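PDB 2XCZ: possible atls1-like light-inducible protein from Prochlorococcus marinus, which belongs to the macrophage migration inhibitory factor (MIF) family and, like other members of that family, forms a trimer of alpha/beta subunits. Local coordinates for residues A[8-19]-A[83-91]. Numbering follows the deposited sequence. Where two conformers were deposited one is given.
Sequences ASVPAVADANSL and HIEQNLGIP
Leu19 and Leu88 meet through one methyl each, Leu19 CD1 lying 3.7 Å from Leu88 CD2. Their side chains run at about a right angle to each other. Leu19 has CG anti to the backbone N (chi1 -177°), and this carries its forked end over to the other helix. There CD1 also touches Asn87 CB at 3.7 Å, while CD2 sits beside the NE2-CD2 edge of the His83 ring, 4.0 Å from NE2. The backbone of Leu19 is used as well. His83 NE2 donates to Leu19 O at 2.9 Å, a somewhat bent bond with the acceptor 21° out of the ring plane. Asn87 points its amide nitrogen at one face of the same imidazole, with ND2 3.4 Å above the ring centre. That ND2 donates to His83 O, which also accepts a bond from the backbone N of Asn87, on the opposite face of its carbonyl plane. The ND2 bond fixes the amide nitrogen over the ring, and the NE2 bond sets the rotation of the imidazole.

The contact joins the first turn of helix 16-31 to the last turn of helix 72-88. These two helices pack on one side of the four-stranded sheet in the alpha/beta fold of the MIF family. Leu19 and Leu88 both reach Leu42 on strand 39-43 beneath them.

Leu88 CD2 is also held by Val13, whose CG1 approaches to 3.8 Å. Farther along, the chain leaving strand 3-8 packs on Ile90, just past the helix end. Val10 CG1 lies against Ile90 CG1, and Ala8 CB is 3.8 Å from Ile90 CD1. On the more exposed flank, one water donates to both Asp15 OD1 and the backbone O of Asn87, bridging the start of one helix to the end of the other.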
loop_
_atom_site.group_PDB
_atom_site.type_symbol
_atom_site.label_atom_id
_atom_site.label_comp_id
_atom_site.label_asym_id
_atom_site.label_seq_id
_atom_site.Cartn_x
_atom_site.Cartn_y
_atom_site.Cartn_z
ATOM N N ALA A 8 10.239 -5.049 0.635
ATOM C CA ALA A 8 11.182 -5.966 1.294
ATOM C C ALA A 8 12.214 -5.219 2.114
ATOM O O ALA A 8 12.543 -4.082 1.795
ATOM C CB ALA A 8 11.862 -6.885 0.266
ATOM N N SER A 9 12.718 -5.876 3.154
ATOM C CA SER A 9 13.711 -5.291 4.044
ATOM C C SER A 9 15.142 -5.410 3.520
ATOM O O SER A 9 16.023 -4.627 3.912
ATOM C CB SER A 9 13.615 -5.912 5.441
ATOM O OG SER A 9 14.078 -7.257 5.440
ATOM N N VAL A 10 15.369 -6.381 2.639
ATOM C CA VAL A 10 16.720 -6.642 2.104
ATOM C C VAL A 10 17.177 -5.529 1.154
ATOM O O VAL A 10 16.363 -4.779 0.623
ATOM C CB VAL A 10 16.808 -8.008 1.383
ATOM C CG1 VAL A 10 16.466 -9.149 2.326
ATOM C CG2 VAL A 10 15.921 -8.027 0.146
ATOM N N PRO A 11 18.495 -5.410 0.920
ATOM C CA PRO A 11 18.952 -4.350 0.021
ATOM C C PRO A 11 18.468 -4.514 -1.423
ATOM O O PRO A 11 18.123 -5.628 -1.834
ATOM C CB PRO A 11 20.475 -4.500 0.071
ATOM C CG PRO A 11 20.734 -5.143 1.384
ATOM C CD PRO A 11 19.617 -6.095 1.587
ATOM N N ALA A 12 18.448 -3.422 -2.182
ATOM C CA ALA A 12 18.063 -3.470 -3.598
ATOM C C ALA A 12 18.892 -4.493 -4.373
ATOM O O ALA A 12 20.064 -4.705 -4.063
ATOM C CB ALA A 12 18.175 -2.103 -4.215
ATOM N N VAL A 13 18.277 -5.156 -5.352
ATOM C CA VAL A 13 18.992 -6.157 -6.159
ATOM C C VAL A 13 19.167 -5.719 -7.620
ATOM O O VAL A 13 18.283 -5.098 -8.216
ATOM C CB VAL A 13 18.374 -7.573 -6.080
ATOM C CG1 VAL A 13 18.412 -8.094 -4.650
ATOM C CG2 VAL A 13 16.946 -7.579 -6.611
ATOM N N ALA A 14 20.337 -6.024 -8.181
ATOM C CA ALA A 14 20.649 -5.635 -9.552
ATOM C C ALA A 14 19.671 -6.233 -10.573
ATOM O O ALA A 14 19.364 -5.585 -11.587
ATOM C CB ALA A 14 22.097 -6.005 -9.893
ATOM N N ASP A 15 19.154 -7.433 -10.286
ATOM C CA ASP A 15 18.261 -8.145 -11.202
ATOM C C ASP A 15 16.768 -7.965 -10.897
ATOM O O ASP A 15 15.962 -8.824 -11.251
ATOM C CB ASP A 15 18.621 -9.636 -11.279
ATOM C CG ASP A 15 18.503 -10.352 -9.939
ATOM O OD1 ASP A 15 18.482 -9.683 -8.875
ATOM O OD2 ASP A 15 18.434 -11.606 -9.956
ATOM N N ALA A 16 16.406 -6.846 -10.266
ATOM C CA ALA A 16 14.990 -6.534 -9.989
ATOM C C ALA A 16 14.096 -6.690 -11.232
ATOM O O ALA A 16 13.042 -7.330 -11.172
ATOM C CB ALA A 16 14.860 -5.137 -9.406
ATOM N N ASN A 17 14.527 -6.142 -12.371
ATOM C CA ASN A 17 13.705 -6.235 -13.591
ATOM C C ASN A 17 13.415 -7.674 -14.018
ATOM O O ASN A 17 12.251 -8.016 -14.307
ATOM C CB ASN A 17 14.310 -5.429 -14.755
ATOM C CG ASN A 17 14.317 -3.922 -14.501
ATOM O OD1 ASN A 17 13.766 -3.424 -13.497
ATOM N ND2 ASN A 17 14.935 -3.178 -15.424
ATOM N N SER A 18 14.461 -8.509 -14.036
ATOM C CA SER A 18 14.350 -9.918 -14.422
ATOM C C SER A 18 13.445 -10.672 -13.451
ATOM O O SER A 18 12.535 -11.411 -13.863
ATOM C CB SER A 18 15.745 -10.557 -14.468
ATOM O OG SER A 18 15.689 -11.960 -14.265
ATOM N N LEU A 19 13.708 -10.469 -12.163
ATOM C CA LEU A 19 12.925 -11.052 -11.076
ATOM C C LEU A 19 11.428 -10.743 -11.248
ATOM O O LEU A 19 10.585 -11.646 -11.150
ATOM C CB LEU A 19 13.440 -10.493 -9.744
ATOM C CG LEU A 19 12.941 -10.907 -8.365
ATOM C CD1 LEU A 19 13.923 -10.389 -7.327
ATOM C CD2 LEU A 19 11.548 -10.369 -8.083
ATOM N N HIS A 83 9.186 -17.794 -5.060
ATOM C CA HIS A 83 9.920 -16.885 -5.941
ATOM C C HIS A 83 10.772 -15.913 -5.117
ATOM O O HIS A 83 11.946 -15.672 -5.423
ATOM C CB HIS A 83 8.942 -16.124 -6.846
ATOM C CG HIS A 83 9.605 -15.424 -7.990
ATOM N ND1 HIS A 83 10.032 -16.091 -9.118
ATOM C CD2 HIS A 83 9.927 -14.120 -8.175
ATOM C CE1 HIS A 83 10.592 -15.228 -9.949
ATOM N NE2 HIS A 83 10.533 -14.023 -9.404
ATOM N N ILE A 84 10.187 -15.373 -4.046
ATOM C CA ILE A 84 10.891 -14.419 -3.204
ATOM C C ILE A 84 12.026 -15.070 -2.388
ATOM O O ILE A 84 13.098 -14.491 -2.243
ATOM C CB ILE A 84 9.913 -13.598 -2.323
ATOM C CG1 ILE A 84 9.074 -12.677 -3.224
ATOM C CG2 ILE A 84 10.688 -12.806 -1.273
ATOM C CD1 ILE A 84 7.854 -12.075 -2.559
ATOM N N GLU A 85 11.775 -16.270 -1.872
ATOM C CA GLU A 85 12.776 -17.072 -1.173
ATOM C C GLU A 85 14.004 -17.281 -2.045
ATOM O O GLU A 85 15.129 -17.039 -1.618
ATOM C CB GLU A 85 12.211 -18.449 -0.848
ATOM C CG GLU A 85 11.660 -18.615 0.531
ATOM C CD GLU A 85 11.785 -20.048 1.029
ATOM O OE1 GLU A 85 11.880 -20.248 2.252
ATOM O OE2 GLU A 85 11.790 -20.978 0.187
ATOM N N GLN A 86 13.752 -17.737 -3.267
ATOM C CA GLN A 86 14.800 -18.055 -4.245
ATOM C C GLN A 86 15.602 -16.816 -4.677
ATOM O O GLN A 86 16.839 -16.846 -4.716
ATOM C CB GLN A 86 14.151 -18.753 -5.450
ATOM C CG GLN A 86 15.040 -19.021 -6.653
ATOM C CD GLN A 86 15.587 -20.430 -6.658
ATOM O OE1 GLN A 86 15.099 -21.297 -7.391
ATOM N NE2 GLN A 86 16.597 -20.676 -5.830
ATOM N N ASN A 87 14.898 -15.724 -4.974
ATOM C CA ASN A 87 15.502 -14.555 -5.602
ATOM C C ASN A 87 15.972 -13.451 -4.651
ATOM O O ASN A 87 16.912 -12.714 -4.972
ATOM C CB ASN A 87 14.544 -13.996 -6.651
ATOM C CG ASN A 87 14.452 -14.889 -7.873
ATOM O OD1 ASN A 87 15.332 -14.859 -8.733
ATOM N ND2 ASN A 87 13.390 -15.678 -7.964
ATOM N N LEU A 88 15.343 -13.346 -3.485
ATOM C CA LEU A 88 15.731 -12.327 -2.503
ATOM C C LEU A 88 16.349 -12.902 -1.239
ATOM O O LEU A 88 16.846 -12.152 -0.409
ATOM C CB LEU A 88 14.542 -11.415 -2.143
ATOM C CG LEU A 88 13.946 -10.619 -3.302
ATOM C CD1 LEU A 88 12.710 -9.855 -2.826
ATOM C CD2 LEU A 88 14.999 -9.682 -3.906
ATOM N N GLY A 89 16.309 -14.226 -1.104
ATOM C CA GLY A 89 16.845 -14.911 0.067
ATOM C C GLY A 89 16.064 -14.621 1.337
ATOM O O GLY A 89 16.626 -14.653 2.435
ATOM N N ILE A 90 14.778 -14.311 1.191
ATOM C CA ILE A 90 13.906 -14.093 2.346
ATOM C C ILE A 90 13.144 -15.391 2.590
ATOM O O ILE A 90 12.459 -15.883 1.695
ATOM C CB ILE A 90 12.901 -12.928 2.115
ATOM C CG1 ILE A 90 13.662 -11.637 1.801
ATOM C CG2 ILE A 90 11.985 -12.749 3.336
ATOM C CD1 ILE A 90 12.775 -10.451 1.386
ATOM N N PRO A 91 13.277 -15.957 3.799
ATOM C CA PRO A 91 12.622 -17.208 4.160
ATOM C C PRO A 91 11.114 -17.064 4.011
ATOM O O PRO A 91 10.574 -16.007 4.350
ATOM C CB PRO A 91 12.969 -17.375 5.643
ATOM C CG PRO A 91 14.113 -16.486 5.893
ATOM C CD PRO A 91 13.979 -15.349 4.946
HETATM O O HOH W 1 18.102 -10.948 -6.527
#